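Local coordinates for N-carbamoylsarcosine amidase related protein (Thermoplasma acidophilum, PDB 3EEF), which binds zinc and probably hydrolyses N-carbamoylsarcosine as a member of the isochorismatase-like hydrolase family, at residues Val45-Asp50 / Asp77-Ser82; Val8-Glu13 / Met25-Pro30; Met1-Val6 / Glu36-Ser41. One frame throughout, in Å; residues are numbered along the deposited sequence.

Contact 1 of 3, residues Val45-Asp50 / Asp77-Ser82. With ZN (zinc ion), chain C.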
loop_
_atom_site.group_PDB
_atom_site.type_symbol
_atom_site.label_atom_id
_atom_site.label_comp_id
_atom_site.label_asym_id
_atom_site.label_seq_id
_atom_site.Cartn_x
_atom_site.Cartn_y
_atom_site.Cartn_z
ATOM N N VAL A 45 -17.964 13.038 -4.948
ATOM C CA VAL A 45 -17.380 14.013 -4.028
ATOM C C VAL A 45 -16.929 13.252 -2.799
ATOM O O VAL A 45 -17.720 12.524 -2.198
ATOM C CB VAL A 45 -18.395 15.045 -3.624
ATOM C CG1 VAL A 45 -17.863 15.882 -2.429
ATOM C CG2 VAL A 45 -18.758 15.926 -4.846
ATOM N N VAL A 46 -15.653 13.399 -2.448
ATOM C CA VAL A 46 -15.063 12.673 -1.344
ATOM C C VAL A 46 -14.363 13.609 -0.360
ATOM O O VAL A 46 -13.413 14.285 -0.715
ATOM C CB VAL A 46 -14.012 11.666 -1.867
ATOM C CG1 VAL A 46 -13.419 10.876 -0.693
ATOM C CG2 VAL A 46 -14.634 10.742 -2.947
ATOM N N TYR A 47 -14.832 13.619 0.876
ATOM C CA TYR A 47 -14.198 14.379 1.919
ATOM C C TYR A 47 -13.189 13.476 2.589
ATOM O O TYR A 47 -13.515 12.358 2.965
ATOM C CB TYR A 47 -15.221 14.858 2.959
ATOM C CG TYR A 47 -16.261 15.858 2.458
ATOM C CD1 TYR A 47 -16.148 17.220 2.743
ATOM C CD2 TYR A 47 -17.363 15.440 1.726
ATOM C CE1 TYR A 47 -17.112 18.123 2.305
ATOM C CE2 TYR A 47 -18.324 16.345 1.273
ATOM C CZ TYR A 47 -18.197 17.679 1.567
ATOM O OH TYR A 47 -19.167 18.563 1.126
ATOM N N VAL A 48 -11.963 13.980 2.740
ATOM C CA VAL A 48 -10.914 13.281 3.448
ATOM C C VAL A 48 -10.457 14.184 4.620
ATOM O O VAL A 48 -9.866 15.216 4.392
ATOM C CB VAL A 48 -9.743 12.870 2.497
ATOM C CG1 VAL A 48 -10.171 11.812 1.536
ATOM C CG2 VAL A 48 -9.274 14.035 1.676
ATOM N N ASN A 49 -10.733 13.761 5.858
ATOM C CA ASN A 49 -10.537 14.563 7.076
ATOM C C ASN A 49 -9.657 13.901 8.099
ATOM O O ASN A 49 -9.877 12.742 8.478
ATOM C CB ASN A 49 -11.884 14.790 7.736
ATOM C CG ASN A 49 -12.898 15.284 6.766
ATOM O OD1 ASN A 49 -12.649 16.262 6.063
ATOM N ND2 ASN A 49 -14.031 14.605 6.679
ATOM N N ASP A 50 -8.651 14.626 8.560
ATOM C CA ASP A 50 -7.903 14.193 9.730
ATOM C C ASP A 50 -8.844 13.719 10.832
ATOM O O ASP A 50 -9.856 14.362 11.116
ATOM C CB ASP A 50 -6.992 15.307 10.241
ATOM C CG ASP A 50 -5.635 15.339 9.521
ATOM O OD1 ASP A 50 -5.361 14.439 8.686
ATOM O OD2 ASP A 50 -4.819 16.232 9.839
ATOM N N ASP A 77 -19.865 23.289 8.706
ATOM C CA ASP A 77 -21.303 23.250 8.354
ATOM C C ASP A 77 -21.587 23.903 7.027
ATOM O O ASP A 77 -22.458 23.461 6.296
ATOM C CB ASP A 77 -22.161 23.917 9.441
ATOM C CG ASP A 77 -22.207 23.102 10.716
ATOM O OD1 ASP A 77 -22.169 21.849 10.620
ATOM O OD2 ASP A 77 -22.276 23.700 11.804
ATOM N N GLU A 78 -20.821 24.937 6.708
ATOM C CA GLU A 78 -20.955 25.641 5.431
ATOM C C GLU A 78 -21.015 24.691 4.225
ATOM O O GLU A 78 -21.765 24.936 3.286
ATOM C CB GLU A 78 -19.804 26.640 5.245
ATOM C CG GLU A 78 -19.868 27.873 6.174
ATOM C CD GLU A 78 -19.271 27.631 7.541
ATOM O OE1 GLU A 78 -19.310 26.487 8.031
ATOM O OE2 GLU A 78 -18.759 28.593 8.133
ATOM N N ILE A 79 -20.212 23.620 4.262
ATOM C CA ILE A 79 -20.152 22.620 3.170
ATOM C C ILE A 79 -20.428 21.217 3.716
ATOM O O ILE A 79 -19.795 20.254 3.352
ATOM C CB ILE A 79 -18.800 22.679 2.409
ATOM C CG1 ILE A 79 -17.604 22.508 3.370
ATOM C CG2 ILE A 79 -18.676 23.998 1.655
ATOM C CD1 ILE A 79 -16.285 22.389 2.660
ATOM N N ARG A 80 -21.381 21.141 4.629
ATOM C CA ARG A 80 -21.832 19.901 5.191
ATOM C C ARG A 80 -21.983 18.874 4.090
ATOM O O ARG A 80 -22.486 19.177 3.004
ATOM C CB ARG A 80 -23.182 20.120 5.869
ATOM C CG ARG A 80 -23.443 19.232 7.053
ATOM C CD ARG A 80 -24.927 19.276 7.493
ATOM N NE ARG A 80 -25.547 20.604 7.362
ATOM C CZ ARG A 80 -25.506 21.584 8.273
ATOM N NH1 ARG A 80 -24.849 21.432 9.425
ATOM N NH2 ARG A 80 -26.123 22.741 8.021
ATOM N N PRO A 81 -21.536 17.651 4.353
ATOM C CA PRO A 81 -21.685 16.667 3.307
ATOM C C PRO A 81 -23.142 16.228 3.175
ATOM O O PRO A 81 -23.854 16.190 4.178
ATOM C CB PRO A 81 -20.795 15.509 3.779
ATOM C CG PRO A 81 -19.963 16.080 4.885
ATOM C CD PRO A 81 -20.789 17.128 5.502
ATOM N N SER A 82 -23.548 15.930 1.936
ATOM C CA SER A 82 -24.872 15.409 1.602
ATOM C C SER A 82 -24.856 13.906 1.460
ATOM O O SER A 82 -23.808 13.267 1.487
ATOM C CB SER A 82 -25.360 15.954 0.245
ATOM O OG SER A 82 -25.532 17.355 0.256
HETATM ZN ZN ZN C . -3.027 16.040 10.764
#

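Contact 2 of 3, residues Val8-Glu13 / Met25-Pro30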
loop_
_atom_site.group_PDB
_atom_site.type_symbol
_atom_site.label_atom_id
_atom_site.label_comp_id
_atom_site.label_asym_id
_atom_site.label_seq_id
_atom_site.Cartn_x
_atom_site.Cartn_y
_atom_site.Cartn_z
ATOM N N VAL A 8 -10.079 18.256 0.847
ATOM C CA VAL A 8 -9.088 17.934 1.894
ATOM C C VAL A 8 -9.178 18.801 3.183
ATOM O O VAL A 8 -8.978 19.997 3.119
ATOM C CB VAL A 8 -7.634 18.010 1.333
ATOM C CG1 VAL A 8 -6.622 17.513 2.400
ATOM C CG2 VAL A 8 -7.514 17.198 -0.018
ATOM N N ASP A 9 -9.501 18.180 4.325
ATOM C CA ASP A 9 -9.399 18.828 5.655
ATOM C C ASP A 9 -10.157 20.139 5.841
ATOM O O ASP A 9 -9.711 21.036 6.581
ATOM C CB ASP A 9 -7.915 19.028 6.059
ATOM C CG ASP A 9 -7.260 17.736 6.561
ATOM O OD1 ASP A 9 -7.937 16.913 7.241
ATOM O OD2 ASP A 9 -6.054 17.550 6.272
HETATM N N MSE A 10 -11.324 20.253 5.230
HETATM C CA MSE A 10 -12.147 21.437 5.455
HETATM C C MSE A 10 -12.898 21.224 6.766
HETATM O O MSE A 10 -14.110 21.030 6.764
HETATM C CB MSE A 10 -13.112 21.675 4.292
HETATM C CG MSE A 10 -12.439 22.041 2.964
HETATM SE SE MSE A 10 -11.573 23.774 2.982
HETATM C CE MSE A 10 -13.118 24.949 2.686
ATOM N N VAL A 11 -12.157 21.233 7.879
ATOM C CA VAL A 11 -12.713 20.858 9.176
ATOM C C VAL A 11 -12.623 22.037 10.146
ATOM O O VAL A 11 -11.858 22.966 9.931
ATOM C CB VAL A 11 -12.030 19.574 9.748
ATOM C CG1 VAL A 11 -12.177 18.427 8.740
ATOM C CG2 VAL A 11 -10.535 19.825 10.058
ATOM N N ASN A 12 -13.444 21.984 11.188
ATOM C CA ASN A 12 -13.643 23.094 12.131
ATOM C C ASN A 12 -12.374 23.664 12.726
ATOM O O ASN A 12 -12.220 24.862 12.801
ATOM C CB ASN A 12 -14.593 22.657 13.257
ATOM C CG ASN A 12 -16.046 22.623 12.803
ATOM O OD1 ASN A 12 -16.470 23.438 11.979
ATOM N ND2 ASN A 12 -16.816 21.695 13.345
ATOM N N GLU A 13 -11.449 22.816 13.138
ATOM C CA GLU A 13 -10.280 23.328 13.819
ATOM C C GLU A 13 -9.410 24.172 12.912
ATOM O O GLU A 13 -8.734 25.056 13.404
ATOM C CB GLU A 13 -9.456 22.198 14.427
ATOM C CG GLU A 13 -8.176 22.659 15.144
ATOM C CD GLU A 13 -7.601 21.579 16.017
ATOM O OE1 GLU A 13 -8.196 20.485 16.069
ATOM O OE2 GLU A 13 -6.557 21.822 16.654
HETATM N N MSE A 25 -10.385 30.567 5.890
HETATM C CA MSE A 25 -11.759 31.117 5.733
HETATM C C MSE A 25 -12.030 31.520 4.290
HETATM O O MSE A 25 -13.129 31.326 3.782
HETATM C CB MSE A 25 -11.994 32.338 6.649
HETATM C CG MSE A 25 -12.608 32.030 8.017
HETATM SE SE MSE A 25 -11.898 33.174 9.520
HETATM C CE MSE A 25 -12.793 32.285 11.041
ATOM N N LYS A 26 -11.030 32.094 3.634
ATOM C CA LYS A 26 -11.211 32.528 2.258
ATOM C C LYS A 26 -11.609 31.346 1.312
ATOM O O LYS A 26 -12.305 31.582 0.310
ATOM C CB LYS A 26 -9.972 33.300 1.759
ATOM N N THR A 27 -11.225 30.092 1.650
ATOM C CA THR A 27 -11.498 28.920 0.766
ATOM C C THR A 27 -12.949 28.486 0.739
ATOM O O THR A 27 -13.380 27.835 -0.222
ATOM C CB THR A 27 -10.626 27.658 1.124
ATOM O OG1 THR A 27 -10.974 27.149 2.433
ATOM C CG2 THR A 27 -9.151 28.014 1.061
ATOM N N VAL A 28 -13.705 28.850 1.774
ATOM C CA VAL A 28 -15.043 28.282 1.952
ATOM C C VAL A 28 -16.023 28.576 0.805
ATOM O O VAL A 28 -16.651 27.653 0.291
ATOM C CB VAL A 28 -15.667 28.711 3.259
ATOM C CG1 VAL A 28 -17.068 28.125 3.382
ATOM C CG2 VAL A 28 -14.789 28.259 4.405
ATOM N N GLY A 29 -16.156 29.836 0.403
ATOM C CA GLY A 29 -17.040 30.180 -0.715
ATOM C C GLY A 29 -16.766 29.369 -1.976
ATOM O O GLY A 29 -17.622 28.611 -2.430
ATOM N N PRO A 30 -15.559 29.510 -2.533
ATOM C CA PRO A 30 -15.103 28.707 -3.678
ATOM C C PRO A 30 -15.275 27.190 -3.527
ATOM O O PRO A 30 -15.641 26.515 -4.496
ATOM C CB PRO A 30 -13.625 29.078 -3.799
ATOM C CG PRO A 30 -13.599 30.527 -3.338
ATOM C CD PRO A 30 -14.587 30.566 -2.184
#

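Contact 3 of 3, residues Met1-Val6 / Glu36-Ser41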
loop_
_atom_site.group_PDB
_atom_site.type_symbol
_atom_site.label_atom_id
_atom_site.label_comp_id
_atom_site.label_asym_id
_atom_site.label_seq_id
_atom_site.Cartn_x
_atom_site.Cartn_y
_atom_site.Cartn_z
HETATM N N MSE A 1 -12.296 13.013 -20.015
HETATM C CA MSE A 1 -12.000 13.145 -18.551
HETATM C C MSE A 1 -13.160 12.640 -17.669
HETATM O O MSE A 1 -14.323 12.938 -17.937
HETATM C CB MSE A 1 -11.716 14.611 -18.235
HETATM C CG MSE A 1 -11.719 14.975 -16.743
HETATM SE SE MSE A 1 -11.679 16.926 -16.320
HETATM C CE MSE A 1 -10.070 17.339 -17.422
ATOM N N LYS A 2 -12.851 11.882 -16.620
ATOM C CA LYS A 2 -13.875 11.529 -15.621
ATOM C C LYS A 2 -13.341 11.854 -14.221
ATOM O O LYS A 2 -12.531 11.105 -13.638
ATOM C CB LYS A 2 -14.325 10.072 -15.749
ATOM C CG LYS A 2 -15.651 9.759 -15.042
ATOM C CD LYS A 2 -16.090 8.303 -15.267
ATOM C CE LYS A 2 -17.466 7.973 -14.637
ATOM N NZ LYS A 2 -17.626 8.429 -13.227
ATOM N N PRO A 3 -13.771 12.997 -13.676
ATOM C CA PRO A 3 -13.136 13.453 -12.478
ATOM C C PRO A 3 -13.932 13.184 -11.219
ATOM O O PRO A 3 -15.172 13.075 -11.266
ATOM C CB PRO A 3 -13.055 14.948 -12.710
ATOM C CG PRO A 3 -14.367 15.249 -13.407
ATOM C CD PRO A 3 -14.681 14.019 -14.226
ATOM N N ALA A 4 -13.213 13.109 -10.090
ATOM C CA ALA A 4 -13.843 13.150 -8.782
ATOM C C ALA A 4 -13.279 14.302 -8.002
ATOM O O ALA A 4 -12.109 14.669 -8.173
ATOM C CB ALA A 4 -13.605 11.860 -8.047
ATOM N N LEU A 5 -14.099 14.862 -7.123
ATOM C CA LEU A 5 -13.637 15.968 -6.292
ATOM C C LEU A 5 -13.212 15.431 -4.924
ATOM O O LEU A 5 -13.971 14.725 -4.274
ATOM C CB LEU A 5 -14.723 17.028 -6.148
ATOM C CG LEU A 5 -14.429 18.207 -5.245
ATOM C CD1 LEU A 5 -13.385 19.191 -5.885
ATOM C CD2 LEU A 5 -15.761 18.883 -4.900
ATOM N N VAL A 6 -11.981 15.746 -4.532
ATOM C CA VAL A 6 -11.434 15.350 -3.243
ATOM C C VAL A 6 -11.288 16.611 -2.415
ATOM O O VAL A 6 -10.567 17.523 -2.817
ATOM C CB VAL A 6 -10.076 14.605 -3.379
ATOM C CG1 VAL A 6 -9.535 14.209 -2.021
ATOM C CG2 VAL A 6 -10.242 13.369 -4.235
ATOM N N GLU A 36 -20.749 22.103 -5.108
ATOM C CA GLU A 36 -22.118 22.188 -5.646
ATOM C C GLU A 36 -22.222 21.750 -7.119
ATOM O O GLU A 36 -23.109 20.976 -7.468
ATOM C CB GLU A 36 -22.697 23.604 -5.439
ATOM N N THR A 37 -21.315 22.231 -7.966
ATOM C CA THR A 37 -21.324 21.881 -9.387
ATOM C C THR A 37 -21.078 20.367 -9.594
ATOM O O THR A 37 -21.701 19.727 -10.440
ATOM C CB THR A 37 -20.253 22.656 -10.173
ATOM O OG1 THR A 37 -18.977 22.096 -9.878
ATOM C CG2 THR A 37 -20.228 24.138 -9.804
ATOM N N PHE A 38 -20.172 19.793 -8.812
ATOM C CA PHE A 38 -19.900 18.348 -8.910
ATOM C C PHE A 38 -21.138 17.524 -8.576
ATOM O O PHE A 38 -21.452 16.537 -9.261
ATOM C CB PHE A 38 -18.730 17.933 -8.007
ATOM C CG PHE A 38 -17.437 17.866 -8.725
ATOM C CD1 PHE A 38 -16.783 19.021 -9.101
ATOM C CD2 PHE A 38 -16.870 16.640 -9.054
ATOM C CE1 PHE A 38 -15.572 18.955 -9.803
ATOM C CE2 PHE A 38 -15.668 16.580 -9.745
ATOM C CZ PHE A 38 -15.025 17.736 -10.120
ATOM N N ARG A 39 -21.816 17.932 -7.502
ATOM C CA ARG A 39 -23.064 17.295 -7.081
ATOM C C ARG A 39 -24.128 17.434 -8.163
ATOM O O ARG A 39 -24.718 16.448 -8.575
ATOM C CB ARG A 39 -23.591 17.927 -5.796
ATOM C CG ARG A 39 -22.817 17.566 -4.532
ATOM C CD ARG A 39 -23.706 17.747 -3.318
ATOM N NE ARG A 39 -22.945 17.806 -2.073
ATOM C CZ ARG A 39 -22.794 18.885 -1.301
ATOM N NH1 ARG A 39 -23.364 20.054 -1.613
ATOM N NH2 ARG A 39 -22.073 18.795 -0.185
ATOM N N ARG A 40 -24.356 18.665 -8.620
ATOM C CA ARG A 40 -25.376 18.938 -9.623
ATOM C C ARG A 40 -25.079 18.139 -10.895
ATOM O O ARG A 40 -25.975 17.859 -11.684
ATOM C CB ARG A 40 -25.486 20.449 -9.914
ATOM N N SER A 41 -23.820 17.753 -11.071
ATOM C CA SER A 41 -23.416 16.975 -12.226
ATOM C C SER A 41 -23.230 15.463 -11.973
ATOM O O SER A 41 -22.803 14.750 -12.880
ATOM C CB SER A 41 -22.150 17.580 -12.809
ATOM O OG SER A 41 -21.601 16.708 -13.766
#

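Contact 1 of 3, residues Val45-Asp50 / Asp77-Ser82
Tyr47 leaves strand 45-50 on the side of loop 77-82, with CG anti to its carbonyl carbon and beside its backbone N (chi1 -65°), which sets the direction of the ring. The ring plane is turned nearly perpendicular to the plane of CA, CB and CG (chi2 -102°), so that one face meets Pro81, while the hydroxyl arrives at the Ile79 carbonyl. Pro81 CG sits almost on the ring normal (12° off), 4.0 Å from the Tyr47 ring centroid, a CH-pi contact. The neighbouring Pro81 CB comes closest to one ring carbon, 3.6 Å from Tyr47 CE2. The hydroxyl donates to Ile79 O at 2.9 Å from Tyr47 OH, but the bond is weak, with the acceptor standing oblique to the ring. Ile79 CD1 adds a looser apolar touch, 4.4 Å from Tyr47 CE1. The fold is the parallel α/β sheet of the isochorismatase-like hydrolases, and strand 45-50 runs between strands 3-8 and 86-90. Tyr47 looks out on the side covered by helix 22-40, where it also packs on Ile35 and Arg39, so loop, strand and helix share one aromatic side chain. The loop has bonds of its own: Arg80 N donates to Asp77 O, and a salt bridge joins Arg80 NH1 to Asp77 OD1 (3.0 Å), while Asp77 O lies over a guanidinium face. At the carboxyl end of the strand, away from the tyrosine, Asp50 OD2 binds the zinc ion at 2.0 Å, and His52, Glu58 and His65 complete the site. The other oxygen of Asp50, OD1, forms a salt bridge with Lys90, which probably helps fix the carboxylate's rotation.

Contact 2 of 3, residues Val8-Glu13 / Met25-Pro30
Met10, modelled as selenomethionine, pushes its terminal methyl against Thr27 and Val28 of helix 22-40. The closest approach is 3.1 Å, from Met10 CE to Thr27 OG1, and the selenium follows at 3.5 Å from Met10 SE to the same oxygen. On the helix backbone, Met10 CE lies 3.9 Å from Val28 CA. The methyl also meets one branch of the valine, with Met10 CE 4.1 Å from Val28 CG2. Thr27 holds OG1 between its own N and carbonyl carbon (chi1 66°), and there the hydroxyl bonds to Ala24 O one turn earlier. The Met10 chain is bent at both chi2 (-68°) and chi3 (-81°), which brings the methyl round to the helix. Further out, Met10 is the centre of an inverse gamma turn, closed by a weak bond from Val11 N to Asp9 O, where the chain passes from strand 3-8 to helix 12-15. A backbone bond ties Met10 to Ile76, and Ile79 packs on its side chain. With the threonine proton engaged by Ala24, the oxygen probably offers electron density to the slightly positive methyl, making this a snug dispersion contact with only a mild polar component.

Contact 3 of 3, residues Met1-Val6 / Glu36-Ser41
The axes of strand 3-6, which brings Pro3 and Leu5 up to Phe38, and helix 36-40 approach to 9.4 Å and run in roughly opposed directions (139°). The Phe38 ring lies between them. It rests with one face on Leu5 CB, which stands 3.7 Å from the ring centroid and 13° off the normal, a CH-pi contact. The ring is also close to the strand backbone, with Phe38 CE2 3.5 Å from Leu5 N, and the Pro3 carbonyl oxygen lies at the ring edge, 3.9 Å from Phe38 CE2. Pro3 CG adds apolar packing, 4.1 Å from Phe38 CE2. Leu5 CB faces the ring because its bond from CA points toward the helix; chi1 (176°, CG opposite the backbone N) directs only the rest of the side chain, which also touches Val34 and Ile35 of the same helix. Replacing Phe38 with an alanine would probably leave Leu5 CB without its aromatic cover and open a gap between helix and strand. Strand 3-8, helix 22-40 and strand 45-50 form a beta-alpha-beta crossover within the parallel sheet, and the same ring touches Val45 of the returning strand, Val114 of strand 112-116 on the far side of strand 3-8, and Leu43 in the connecting loop.

Helix 22-40 is the common element: contact 2 uses its early turns and contact 3 its last ones, while Tyr47 of contact 1 also packs on it. Contact 2 is buried, whereas contacts 1 and 3 are only partly so, and contact 3 lies farthest from the centre of the chain. Their chemistry differs, though not in step with burial. Contact 3 is largely apolar, contact 2 sets a methyl against a hydroxyl, and contact 1 combines a CH-pi contact with a weak hydrogen bond. Contacts 1 and 3 meet in the sheet, where Val46 N bonds Leu5 O; contacts 1 and 2 meet near the zinc, where Asp9 OD1 probably accepts a hydrogen bond from Asp50 N.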